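PDB 4WOY: mitochondrial dynamics protein MID49 from Mus musculus, which sits in the mitochondrial outer membrane, recruits the fission mediator dynamin-related protein 1 (DNM1L) to the mitochondrial surface and regulates its GTPase activity. Local coordinates for residues Ala8-His13 with Arg228-Leu233; Gln36-Ser41 with Ala139-Pro144; Thr65-Arg70 with Ile238-Pro243. The protein carries 1 engineered substitution. One frame throughout, in Å; residues are numbered along the deposited sequence.

Interaction 1: Ala8-His13 with Arg228-Leu233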
loop_
_atom_site.group_PDB
_atom_site.type_symbol
_atom_site.label_atom_id
_atom_site.label_comp_id
_atom_site.label_asym_id
_atom_site.label_seq_id
_atom_site.Cartn_x
_atom_site.Cartn_y
_atom_site.Cartn_z
ATOM N N ALA A 8 26.187 1.281 -6.186
ATOM C CA ALA A 8 26.575 2.283 -5.197
ATOM C C ALA A 8 25.351 3.035 -4.637
ATOM O O ALA A 8 25.200 3.197 -3.423
ATOM C CB ALA A 8 27.585 3.263 -5.814
ATOM N N PHE A 9 24.466 3.464 -5.523
ATOM C CA PHE A 9 23.228 4.121 -5.105
ATOM C C PHE A 9 22.371 3.195 -4.241
ATOM O O PHE A 9 21.830 3.602 -3.199
ATOM C CB PHE A 9 22.443 4.588 -6.329
ATOM C CG PHE A 9 21.150 5.253 -5.996
ATOM C CD1 PHE A 9 21.112 6.609 -5.697
ATOM C CD2 PHE A 9 19.966 4.531 -5.988
ATOM C CE1 PHE A 9 19.926 7.236 -5.396
ATOM C CE2 PHE A 9 18.775 5.139 -5.680
ATOM C CZ PHE A 9 18.753 6.505 -5.379
ATOM N N GLU A 10 22.258 1.947 -4.675
ATOM C CA GLU A 10 21.498 0.950 -3.939
ATOM C C GLU A 10 22.105 0.813 -2.526
ATOM O O GLU A 10 21.401 0.826 -1.504
ATOM C CB GLU A 10 21.511 -0.375 -4.711
ATOM C CG GLU A 10 20.760 -1.535 -4.067
ATOM C CD GLU A 10 20.806 -2.793 -4.922
ATOM O OE1 GLU A 10 21.882 -3.437 -5.002
ATOM O OE2 GLU A 10 19.768 -3.132 -5.523
ATOM N N ARG A 11 23.432 0.723 -2.490
ATOM C CA ARG A 11 24.166 0.552 -1.251
ATOM C C ARG A 11 23.865 1.727 -0.315
ATOM O O ARG A 11 23.561 1.538 0.859
ATOM C CB ARG A 11 25.672 0.484 -1.550
ATOM C CG ARG A 11 26.566 0.289 -0.346
ATOM C CD ARG A 11 28.099 0.303 -0.666
ATOM N NE ARG A 11 28.712 1.614 -0.439
ATOM C CZ ARG A 11 29.212 2.423 -1.366
ATOM N NH1 ARG A 11 29.198 2.095 -2.653
ATOM N NH2 ARG A 11 29.736 3.579 -0.990
ATOM N N LYS A 12 23.934 2.937 -0.861
ATOM C CA LYS A 12 23.817 4.170 -0.076
ATOM C C LYS A 12 22.392 4.654 0.222
ATOM O O LYS A 12 22.182 5.290 1.248
ATOM C CB LYS A 12 24.603 5.310 -0.747
ATOM C CG LYS A 12 26.114 5.103 -0.765
ATOM C CD LYS A 12 26.870 6.187 -1.527
ATOM C CE LYS A 12 27.123 5.816 -2.974
ATOM N NZ LYS A 12 28.254 6.592 -3.539
ATOM N N HIS A 13 21.436 4.446 -0.684
ATOM C CA HIS A 13 20.112 5.060 -0.497
ATOM C C HIS A 13 18.942 4.093 -0.549
ATOM O O HIS A 13 17.796 4.493 -0.351
ATOM C CB HIS A 13 19.904 6.201 -1.501
ATOM C CG HIS A 13 20.952 7.262 -1.400
ATOM N ND1 HIS A 13 21.924 7.444 -2.364
ATOM C CD2 HIS A 13 21.227 8.148 -0.417
ATOM C CE1 HIS A 13 22.733 8.418 -1.990
ATOM N NE2 HIS A 13 22.330 8.863 -0.813
ATOM N N ARG A 228 13.812 -8.702 -9.766
ATOM C CA ARG A 228 12.652 -7.854 -10.013
ATOM C C ARG A 228 12.318 -7.005 -8.785
ATOM O O ARG A 228 12.227 -5.783 -8.893
ATOM C CB ARG A 228 11.435 -8.700 -10.408
ATOM C CG ARG A 228 11.614 -9.472 -11.700
ATOM C CD ARG A 228 10.627 -10.635 -11.771
ATOM N NE ARG A 228 10.871 -11.513 -12.917
ATOM C CZ ARG A 228 11.678 -12.569 -12.887
ATOM N NH1 ARG A 228 12.344 -12.872 -11.774
ATOM N NH2 ARG A 228 11.820 -13.321 -13.972
ATOM N N ARG A 229 12.166 -7.647 -7.626
ATOM C CA ARG A 229 11.791 -6.945 -6.396
ATOM C C ARG A 229 12.876 -5.974 -5.980
ATOM O O ARG A 229 12.608 -4.910 -5.420
ATOM C CB ARG A 229 11.526 -7.918 -5.244
ATOM C CG ARG A 229 10.207 -8.656 -5.294
ATOM C CD ARG A 229 10.232 -9.789 -4.292
ATOM N NE ARG A 229 11.447 -10.590 -4.485
ATOM C CZ ARG A 229 11.990 -11.394 -3.572
ATOM N NH1 ARG A 229 11.444 -11.527 -2.367
ATOM N NH2 ARG A 229 13.088 -12.066 -3.868
ATOM N N ARG A 230 14.111 -6.351 -6.252
ATOM C CA ARG A 230 15.228 -5.467 -6.002
ATOM C C ARG A 230 15.115 -4.206 -6.888
ATOM O O ARG A 230 15.379 -3.086 -6.432
ATOM C CB ARG A 230 16.528 -6.236 -6.237
ATOM C CG ARG A 230 17.769 -5.426 -6.125
ATOM C CD ARG A 230 18.928 -6.295 -5.659
ATOM N NE ARG A 230 20.188 -5.681 -6.045
ATOM C CZ ARG A 230 21.273 -6.364 -6.357
ATOM N NH1 ARG A 230 21.251 -7.691 -6.312
ATOM N NH2 ARG A 230 22.373 -5.712 -6.711
ATOM N N LEU A 231 14.703 -4.394 -8.143
ATOM C CA LEU A 231 14.508 -3.283 -9.072
ATOM C C LEU A 231 13.362 -2.367 -8.638
ATOM O O LEU A 231 13.424 -1.148 -8.814
ATOM C CB LEU A 231 14.256 -3.796 -10.500
ATOM C CG LEU A 231 13.889 -2.679 -11.495
ATOM C CD1 LEU A 231 15.052 -1.732 -11.692
ATOM C CD2 LEU A 231 13.415 -3.216 -12.844
ATOM N N LEU A 232 12.301 -2.951 -8.098
ATOM C CA LEU A 232 11.190 -2.120 -7.653
ATOM C C LEU A 232 11.674 -1.172 -6.532
ATOM O O LEU A 232 11.318 0.013 -6.515
ATOM C CB LEU A 232 9.993 -2.981 -7.203
ATOM C CG LEU A 232 8.851 -2.282 -6.466
ATOM C CD1 LEU A 232 8.211 -1.170 -7.313
ATOM C CD2 LEU A 232 7.828 -3.323 -6.061
ATOM N N LEU A 233 12.510 -1.687 -5.630
ATOM C CA LEU A 233 13.033 -0.875 -4.521
ATOM C C LEU A 233 13.940 0.255 -5.012
ATOM O O LEU A 233 13.880 1.365 -4.496
ATOM C CB LEU A 233 13.776 -1.752 -3.521
ATOM C CG LEU A 233 12.787 -2.463 -2.607
ATOM C CD1 LEU A 233 13.463 -3.595 -1.820
ATOM C CD2 LEU A 233 12.125 -1.466 -1.676
#

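Interaction 2: Gln36-Ser41 with Ala139-Pro144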
loop_
_atom_site.group_PDB
_atom_site.type_symbol
_atom_site.label_atom_id
_atom_site.label_comp_id
_atom_site.label_asym_id
_atom_site.label_seq_id
_atom_site.Cartn_x
_atom_site.Cartn_y
_atom_site.Cartn_z
ATOM N N GLN A 36 -4.524 -3.642 19.409
ATOM C CA GLN A 36 -5.485 -4.735 19.353
ATOM C C GLN A 36 -6.162 -4.923 20.709
ATOM O O GLN A 36 -7.368 -5.188 20.799
ATOM C CB GLN A 36 -4.832 -6.036 18.937
ATOM C CG GLN A 36 -5.860 -7.114 18.678
ATOM C CD GLN A 36 -5.217 -8.442 18.444
ATOM O OE1 GLN A 36 -4.264 -8.550 17.671
ATOM N NE2 GLN A 36 -5.731 -9.474 19.102
ATOM N N ALA A 37 -5.371 -4.812 21.766
ATOM C CA ALA A 37 -5.905 -4.976 23.101
ATOM C C ALA A 37 -6.962 -3.905 23.343
ATOM O O ALA A 37 -8.019 -4.183 23.910
ATOM C CB ALA A 37 -4.791 -4.904 24.148
ATOM N N TYR A 38 -6.682 -2.686 22.887
ATOM C CA TYR A 38 -7.643 -1.598 23.010
ATOM C C TYR A 38 -8.934 -1.908 22.274
ATOM O O TYR A 38 -10.020 -1.738 22.816
ATOM C CB TYR A 38 -7.070 -0.292 22.466
ATOM C CG TYR A 38 -8.145 0.739 22.246
ATOM C CD1 TYR A 38 -8.543 1.582 23.273
ATOM C CD2 TYR A 38 -8.793 0.848 21.017
ATOM C CE1 TYR A 38 -9.534 2.520 23.081
ATOM C CE2 TYR A 38 -9.796 1.769 20.821
ATOM C CZ TYR A 38 -10.162 2.605 21.855
ATOM O OH TYR A 38 -11.159 3.524 21.650
ATOM N N LEU A 39 -8.808 -2.348 21.029
ATOM C CA LEU A 39 -9.972 -2.554 20.178
ATOM C C LEU A 39 -10.867 -3.643 20.737
ATOM O O LEU A 39 -12.087 -3.497 20.777
ATOM C CB LEU A 39 -9.528 -2.901 18.742
ATOM C CG LEU A 39 -10.567 -2.977 17.611
ATOM C CD1 LEU A 39 -10.187 -2.228 16.336
ATOM C CD2 LEU A 39 -10.790 -4.447 17.301
ATOM N N ARG A 40 -10.253 -4.729 21.184
ATOM C CA ARG A 40 -10.993 -5.831 21.774
ATOM C C ARG A 40 -11.660 -5.441 23.081
ATOM O O ARG A 40 -12.757 -5.906 23.410
ATOM C CB ARG A 40 -10.072 -7.038 21.981
ATOM C CG ARG A 40 -9.684 -7.679 20.665
ATOM C CD ARG A 40 -9.186 -9.096 20.839
ATOM N NE ARG A 40 -9.380 -9.866 19.609
ATOM C CZ ARG A 40 -10.237 -10.882 19.490
ATOM N NH1 ARG A 40 -10.963 -11.281 20.530
ATOM N NH2 ARG A 40 -10.360 -11.512 18.330
ATOM N N SER A 41 -10.994 -4.571 23.820
ATOM C CA SER A 41 -11.505 -4.108 25.099
ATOM C C SER A 41 -12.703 -3.181 24.935
ATOM O O SER A 41 -13.721 -3.334 25.621
ATOM C CB SER A 41 -10.384 -3.391 25.857
ATOM O OG SER A 41 -10.885 -2.553 26.873
ATOM N N ALA A 139 -8.950 10.107 19.986
ATOM C CA ALA A 139 -9.498 10.597 21.240
ATOM C C ALA A 139 -9.669 9.514 22.313
ATOM O O ALA A 139 -9.957 9.823 23.470
ATOM C CB ALA A 139 -10.835 11.295 20.974
ATOM N N SER A 140 -9.449 8.256 21.947
ATOM C CA SER A 140 -9.794 7.147 22.833
ATOM C C SER A 140 -8.674 6.111 23.101
ATOM O O SER A 140 -8.832 5.245 23.959
ATOM C CB SER A 140 -11.038 6.453 22.267
ATOM O OG SER A 140 -11.315 5.218 22.906
ATOM N N VAL A 141 -7.569 6.165 22.357
ATOM C CA VAL A 141 -6.436 5.260 22.604
ATOM C C VAL A 141 -5.347 5.978 23.408
ATOM O O VAL A 141 -4.985 7.123 23.112
ATOM C CB VAL A 141 -5.800 4.724 21.308
ATOM C CG1 VAL A 141 -4.468 4.026 21.612
ATOM C CG2 VAL A 141 -6.764 3.792 20.551
ATOM N N ASN A 142 -4.838 5.296 24.431
ATOM C CA ASN A 142 -3.837 5.858 25.340
ATOM C C ASN A 142 -2.430 5.850 24.734
ATOM O O ASN A 142 -1.580 5.043 25.115
ATOM C CB ASN A 142 -3.859 5.097 26.665
ATOM C CG ASN A 142 -3.326 5.913 27.815
ATOM O OD1 ASN A 142 -2.568 6.869 27.626
ATOM N ND2 ASN A 142 -3.726 5.551 29.022
ATOM N N TRP A 143 -2.202 6.731 23.766
ATOM C CA TRP A 143 -0.906 6.836 23.096
ATOM C C TRP A 143 0.251 7.296 23.973
ATOM O O TRP A 143 1.377 6.847 23.775
ATOM C CB TRP A 143 -1.017 7.771 21.891
ATOM C CG TRP A 143 -1.905 7.191 20.812
ATOM C CD1 TRP A 143 -3.049 7.736 20.304
ATOM C CD2 TRP A 143 -1.739 5.928 20.156
ATOM N NE1 TRP A 143 -3.596 6.904 19.353
ATOM C CE2 TRP A 143 -2.810 5.788 19.240
ATOM C CE3 TRP A 143 -0.789 4.906 20.245
ATOM C CZ2 TRP A 143 -2.957 4.666 18.431
ATOM C CZ3 TRP A 143 -0.930 3.796 19.422
ATOM C CH2 TRP A 143 -2.006 3.685 18.534
ATOM N N PRO A 144 -0.004 8.189 24.947
ATOM C CA PRO A 144 1.151 8.521 25.788
ATOM C C PRO A 144 1.697 7.318 26.559
ATOM O O PRO A 144 2.909 7.136 26.626
ATOM C CB PRO A 144 0.585 9.576 26.752
ATOM C CG PRO A 144 -0.900 9.446 26.662
ATOM C CD PRO A 144 -1.165 9.044 25.258
#

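Interaction 3: Thr65-Arg70 with Ile238-Pro243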
loop_
_atom_site.group_PDB
_atom_site.type_symbol
_atom_site.label_atom_id
_atom_site.label_comp_id
_atom_site.label_asym_id
_atom_site.label_seq_id
_atom_site.Cartn_x
_atom_site.Cartn_y
_atom_site.Cartn_z
ATOM N N THR A 65 11.772 1.128 6.237
ATOM C CA THR A 65 10.583 1.914 6.534
ATOM C C THR A 65 10.415 3.065 5.553
ATOM O O THR A 65 9.829 4.088 5.899
ATOM C CB THR A 65 10.631 2.480 7.979
ATOM O OG1 THR A 65 11.894 3.130 8.202
ATOM C CG2 THR A 65 10.491 1.366 8.982
ATOM N N ALA A 66 10.941 2.899 4.341
ATOM C CA ALA A 66 10.804 3.910 3.289
ATOM C C ALA A 66 9.339 4.136 3.002
ATOM O O ALA A 66 8.891 5.275 2.887
ATOM C CB ALA A 66 11.524 3.483 2.024
ATOM N N GLU A 67 8.601 3.033 2.904
ATOM C CA GLU A 67 7.158 3.063 2.721
ATOM C C GLU A 67 6.446 2.959 4.062
ATOM O O GLU A 67 7.057 2.628 5.095
ATOM C CB GLU A 67 6.698 1.902 1.839
ATOM C CG GLU A 67 7.432 1.778 0.543
ATOM C CD GLU A 67 7.130 2.917 -0.383
ATOM O OE1 GLU A 67 5.979 3.410 -0.356
ATOM O OE2 GLU A 67 8.031 3.296 -1.162
ATOM N N HIS A 68 5.142 3.213 4.033
ATOM C CA HIS A 68 4.296 2.976 5.193
ATOM C C HIS A 68 4.399 1.524 5.619
ATOM O O HIS A 68 4.736 0.641 4.821
ATOM C CB HIS A 68 2.827 3.292 4.895
ATOM C CG HIS A 68 2.545 4.748 4.764
ATOM N ND1 HIS A 68 3.498 5.715 4.981
ATOM C CD2 HIS A 68 1.405 5.412 4.433
ATOM C CE1 HIS A 68 2.971 6.911 4.788
ATOM N NE2 HIS A 68 1.700 6.749 4.462
ATOM N N VAL A 69 4.123 1.293 6.890
ATOM C CA VAL A 69 3.997 -0.039 7.418
ATOM C C VAL A 69 2.495 -0.306 7.578
ATOM O O VAL A 69 1.783 0.442 8.274
ATOM C CB VAL A 69 4.745 -0.181 8.737
ATOM C CG1 VAL A 69 4.587 -1.601 9.313
ATOM C CG2 VAL A 69 6.206 0.220 8.540
ATOM N N ARG A 70 2.007 -1.337 6.894
ATOM C CA ARG A 70 0.582 -1.644 6.943
ATOM C C ARG A 70 0.209 -2.322 8.260
ATOM O O ARG A 70 0.888 -3.244 8.725
ATOM C CB ARG A 70 0.173 -2.505 5.743
ATOM C CG ARG A 70 1.074 -2.293 4.544
ATOM C CD ARG A 70 0.368 -2.389 3.196
ATOM N NE ARG A 70 -0.506 -3.543 3.087
ATOM C CZ ARG A 70 -1.441 -3.663 2.152
ATOM N NH1 ARG A 70 -1.608 -2.709 1.239
ATOM N NH2 ARG A 70 -2.211 -4.736 2.130
ATOM N N ILE A 238 14.771 6.198 -6.169
ATOM C CA ILE A 238 15.101 7.261 -7.091
ATOM C C ILE A 238 13.978 8.259 -7.248
ATOM O O ILE A 238 14.214 9.463 -7.266
ATOM C CB ILE A 238 15.477 6.677 -8.449
ATOM C CG1 ILE A 238 16.889 6.127 -8.336
ATOM C CG2 ILE A 238 15.442 7.728 -9.518
ATOM C CD1 ILE A 238 17.419 5.629 -9.576
ATOM N N CYS A 239 12.754 7.764 -7.348
ATOM C CA CYS A 239 11.605 8.648 -7.517
ATOM C C CYS A 239 11.369 9.477 -6.264
ATOM O O CYS A 239 10.882 10.601 -6.354
ATOM C CB CYS A 239 10.353 7.840 -7.885
ATOM S SG CYS A 239 10.435 7.117 -9.542
ATOM N N ARG A 240 11.728 8.935 -5.101
ATOM C CA ARG A 240 11.598 9.691 -3.862
ATOM C C ARG A 240 12.646 10.802 -3.853
ATOM O O ARG A 240 12.443 11.854 -3.259
ATOM C CB ARG A 240 11.780 8.802 -2.630
ATOM C CG ARG A 240 10.559 8.048 -2.175
ATOM C CD ARG A 240 10.824 7.401 -0.811
ATOM N NE ARG A 240 12.130 6.741 -0.742
ATOM C CZ ARG A 240 12.369 5.461 -1.030
ATOM N NH1 ARG A 240 11.385 4.660 -1.420
ATOM N NH2 ARG A 240 13.607 4.982 -0.919
ATOM N N GLY A 241 13.767 10.532 -4.515
ATOM C CA GLY A 241 14.895 11.445 -4.619
ATOM C C GLY A 241 14.622 12.711 -5.404
ATOM O O GLY A 241 15.336 13.697 -5.293
ATOM N N HIS A 242 13.653 12.636 -6.299
ATOM C CA HIS A 242 13.329 13.757 -7.167
ATOM C C HIS A 242 11.990 14.394 -6.812
ATOM O O HIS A 242 10.975 13.711 -6.817
ATOM C CB HIS A 242 13.311 13.267 -8.600
ATOM C CG HIS A 242 14.172 14.059 -9.517
ATOM N ND1 HIS A 242 13.734 15.211 -10.130
ATOM C CD2 HIS A 242 15.442 13.862 -9.936
ATOM C CE1 HIS A 242 14.702 15.699 -10.884
ATOM N NE2 HIS A 242 15.748 14.896 -10.787
ATOM N N PRO A 243 11.966 15.717 -6.564
ATOM C CA PRO A 243 10.683 16.344 -6.205
ATOM C C PRO A 243 9.630 16.217 -7.305
ATOM O O PRO A 243 8.445 16.177 -6.996
ATOM C CB PRO A 243 11.056 17.813 -5.951
ATOM C CG PRO A 243 12.461 17.971 -6.430
ATOM C CD PRO A 243 13.103 16.635 -6.363
#

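Interaction 1: Ala8-His13 with Arg228-Leu233
Glu10 of helix 2-14 and Arg230 of helix 228-241 form a two-pronged salt bridge, the whole of the contact between these two segments. The stronger prong runs from Arg230 NE to Glu10 OE2, 2.6 Å long, with an N-H...O angle of 152°. It enters on the syn side of the carboxylate, slightly out of that group's plane, while OE2 lies close to the plane of the guanidinium, at its edge. The second prong, from Arg230 NH2 to Glu10 OE1, is short at 2.9 Å but weak, because the N-H...O angle closes to 123°. The carboxylate and guanidinium planes are twisted 49° apart, which is consistent with one straighter and one poorer bond. The fully extended chain of Glu10 carries its carboxylate across to helix 228-241, where it meets the Arg230 chain roughly at right angles. Arg230 CG lies close beside Glu10 OE2 at 3.1 Å, a tight approach. Arg230 NH2 has a second acidic partner in Glu269, and NH1 is hydrogen-bonded elsewhere, so every nitrogen of the guanidinium has an acceptor. Beside the bridge, Phe9 and Glu10 rest on Leu234 one turn further along helix 228-241. Glu10 is largely shut off from water, and a cation gripping both of its carboxylate oxygens probably favours the ionised form. Charge pairing thus ties the N-terminal helix to helix 228-241, which runs into the Mab-21-like region of the cytoplasmic part.

Interaction 2: Gln36-Ser41 with Ala139-Pro144
A CH-pi contact between a helix and an interhelical turn joins residues 36-41, near the C-terminal end of helix 18-42, to residues 139-144, which link helix 126-139 to helix 143-150. Both segments belong to the nucleotidyltransferase-like region of the MID51 family, at one end of the molecule. Tyr38 supplies the ring and Val141 the methyl group: CG2 stands over the middle of one face, 3.5 Å from the centroid and just 8° off the ring normal. Having CG anti to the backbone N (chi1 165°) swings the phenol off its helix toward the turn. Val141, for its part, splits its two methyls between two aromatic residues, CG2 resting on Tyr38 and CG1 lying over the Trp143 ring of its own segment, so the buried valine bridges the helix and the start of the next one. Trp143 is held in turn by a hydrogen bond from NE1 to Leu137 O and packs against Ile154 and Pro156 of strand 153-156, an element of the mixed sheet. The turn itself is an inverse gamma turn centred on Asn142, with Trp143 N bonded to Val141 O; Asn142 also takes the N-cap position of the next helix, OD1 making a weak bond to Ala145 N. Across the contact, the closest ring atom to Val141 CG2 is Tyr38 CD2, at 3.6 Å.

Interaction 3: Thr65-Arg70 with Ile238-Pro243
Ala66 and Glu67 meet a single side chain, Arg240, reaching across from the last turns of helix 228-241. Arg240 leaves its helix with CG opposite the carbonyl carbon and beside the backbone N, continues extended through chi2, and then bends at chi3 (-45°). This kink turns the guanidinium so that one of its faces looks at the methyl of Ala66. Ala66 CB sits 3.5 Å above that plane, displaced toward the rim, and its closest atom is Arg240 NH1 at 3.6 Å. The methyl is carried by the backbone alone: its bond from CA already points at the helix, and no torsion of its own is needed.

Glu67 gets there by folding. Its CG likewise lies on the far side from the carbonyl carbon, and a bend at chi2 (-68°) brings the carboxylate round to the helix although its CB points off to the side. Its OE2 arrives near the guanidinium plane, at the edge, 3.6 Å from Arg240 NH1. That is a long salt bridge and no hydrogen bond; carboxylate and guanidinium planes are turned 64° apart, and the two chains run askew to each other. Attraction between the charges is therefore probably modest, and at this surface site solvent may weaken it further.

Glu67 also packs on Pro56. The loop carrying Ala66 and Glu67 leads straight into strand 69-74, where Val69 shares backbone hydrogen bonds with Thr175 and Ala177 of strand 173-182 and its side chain touches Ala28 of helix 18-42. The contact thus spans from the loop before strand 69-74 of the mixed sheet to the C-terminal turns of helix 228-241, joining the nucleotidyltransferase-like and Mab-21-like parts.

Overall arrangement
Interactions 1 and 3 share helix 228-241, using its beginning and its end. Their centres lie about 12 Å apart, and they touch where Phe9 packs on Ile238. Interaction 2 stands off at the other end of the molecule, its centre about 37 Å from that of interaction 1 and about 29 Å from that of interaction 3, though helices 2-14 and 18-42 follow each other in the chain. Along the sequence interaction 2 is nested inside the loop closed by interaction 1, while interaction 3 crosses both. Both segments of interaction 2 lie in the nucleotidyltransferase-like part, whereas the other two contacts link the C-terminal helical part to the N-terminal helix and to the approach to the central sheet.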